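Local coordinates for FtsZ-like protein of unknown function (Nostoc punctiforme, PDB 3C8L) that is of unknown function but is an FtsZ-like member of a family of conserved hypothetical proteins, at residues T23-R28 against V60-P65. Numbering follows the deposited sequence.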
# COMPACT_ATOMS: atom_id res chain seq x y z
N THR A 23 11.57 -11.35 -11.69
CA THR A 23 12.43 -10.22 -11.39
C THR A 23 11.61 -8.91 -11.24
O THR A 23 11.90 -8.10 -10.35
CB THR A 23 13.50 -9.99 -12.49
OG1 THR A 23 14.34 -11.14 -12.57
CG2 THR A 23 14.39 -8.80 -12.13
N ILE A 24 10.64 -8.70 -12.12
CA ILE A 24 9.77 -7.52 -12.11
C ILE A 24 8.95 -7.48 -10.82
O ILE A 24 8.83 -6.46 -10.16
CB ILE A 24 8.86 -7.52 -13.37
CG1 ILE A 24 9.70 -7.26 -14.63
CG2 ILE A 24 7.76 -6.48 -13.25
CD1 ILE A 24 8.92 -7.23 -15.91
N ALA A 25 8.36 -8.62 -10.48
CA ALA A 25 7.58 -8.71 -9.24
C ALA A 25 8.48 -8.37 -8.03
O ALA A 25 8.10 -7.58 -7.15
CB ALA A 25 6.97 -10.09 -9.09
N ALA A 26 9.69 -8.94 -8.01
CA ALA A 26 10.62 -8.70 -6.92
C ALA A 26 11.08 -7.24 -6.82
O ALA A 26 11.13 -6.68 -5.74
CB ALA A 26 11.83 -9.62 -7.05
N SER A 27 11.41 -6.66 -7.97
CA SER A 27 11.85 -5.26 -8.02
C SER A 27 10.74 -4.33 -7.51
O SER A 27 11.00 -3.41 -6.73
CB SER A 27 12.28 -4.87 -9.44
OG SER A 27 13.47 -5.57 -9.78
N ARG A 28 9.52 -4.59 -7.97
CA ARG A 28 8.37 -3.79 -7.55
C ARG A 28 8.09 -3.98 -6.06
O ARG A 28 7.68 -3.03 -5.39
CB ARG A 28 7.15 -4.15 -8.35
CG ARG A 28 7.22 -3.63 -9.77
CD ARG A 28 6.10 -4.11 -10.65
NE ARG A 28 6.17 -3.49 -11.99
CZ ARG A 28 5.46 -3.86 -13.04
NH1 ARG A 28 4.61 -4.87 -12.95
NH2 ARG A 28 5.62 -3.22 -14.21
N VAL A 60 13.43 -11.67 -0.35
CA VAL A 60 12.33 -11.79 -1.30
C VAL A 60 11.80 -13.21 -1.39
O VAL A 60 12.58 -14.16 -1.38
CB VAL A 60 12.78 -11.35 -2.73
CG1 VAL A 60 11.78 -11.79 -3.81
CG2 VAL A 60 12.98 -9.82 -2.77
N ALA A 61 10.47 -13.35 -1.42
CA ALA A 61 9.80 -14.63 -1.65
C ALA A 61 8.93 -14.42 -2.88
O ALA A 61 8.15 -13.45 -2.95
CB ALA A 61 9.03 -15.10 -0.45
N VAL A 62 9.05 -15.32 -3.85
CA VAL A 62 8.33 -15.18 -5.11
C VAL A 62 8.31 -16.53 -5.82
O VAL A 62 9.17 -17.38 -5.54
CB VAL A 62 9.11 -14.13 -6.02
CG1 VAL A 62 10.53 -14.66 -6.36
CG2 VAL A 62 8.37 -13.77 -7.28
N PRO A 63 7.34 -16.76 -6.72
CA PRO A 63 7.41 -17.98 -7.52
C PRO A 63 8.63 -17.90 -8.47
O PRO A 63 9.02 -16.81 -8.90
CB PRO A 63 6.08 -18.01 -8.28
CG PRO A 63 5.22 -17.01 -7.61
CD PRO A 63 6.07 -16.03 -6.94
N TYR A 64 9.21 -19.06 -8.77
CA TYR A 64 10.37 -19.18 -9.67
C TYR A 64 11.52 -18.29 -9.17
O TYR A 64 12.08 -17.49 -9.93
CB TYR A 64 9.97 -18.81 -11.10
CG TYR A 64 8.71 -19.47 -11.57
CD1 TYR A 64 8.68 -20.82 -11.87
CD2 TYR A 64 7.54 -18.75 -11.73
CE1 TYR A 64 7.51 -21.43 -12.29
CE2 TYR A 64 6.37 -19.33 -12.15
CZ TYR A 64 6.35 -20.68 -12.43
OH TYR A 64 5.21 -21.30 -12.88
N PRO A 65 11.91 -18.46 -7.90
CA PRO A 65 12.95 -17.58 -7.34
C PRO A 65 14.28 -17.67 -8.10
O PRO A 65 15.04 -16.71 -8.14
CB PRO A 65 13.09 -18.09 -5.90
CG PRO A 65 12.65 -19.48 -5.97
CD PRO A 65 11.52 -19.48 -6.91
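Helix 22-34 packs on one face of the mixed beta sheet, and where it lies over strand 55-62 the successive alanines Ala25 and Ala26 meet the valines Val60 and Val62. The closer of the two pairs joins the CB of Ala26 to the CG1 of Val60, 3.9 Å apart, a methyl against a methyl. Val60 carries this CG1 anti to its own backbone N (chi1 166°), a torsion that brings the branch up against the helix while CG2 lies beside the backbone N. Two residues further along, Val62 presents CG2 to the CB of Ala25 at 4.3 Å, a looser touch. Alternation along the strand explains the pattern: Val60 and Val62 face the helix, whereas Ala61 between them turns to the other side of the sheet, where it packs on Met91 of a second subunit. At this point the strand has the helix on one side and, through Ala61, a second subunit on the other. Alanine suits the helix positions because a single methyl lets the backbone come close, with the CA atoms of Ala26 and Val60 only 6.6 Å apart; beta-branched valine suits an extended strand, and each turns one methyl to the helix. These apolar side chains also reach other neighbours, Ala25 and Val62 both touching Ala111 of strand 107-120 and Ala26 touching Val73 of helix 70-74. Backbone hydrogen bonds between Val60 and both Thr85 and Glu87 fix the strand beside its parallel partner 81-94, and Thr23 OG1 ties the start of the helix to the backbone N of Arg69.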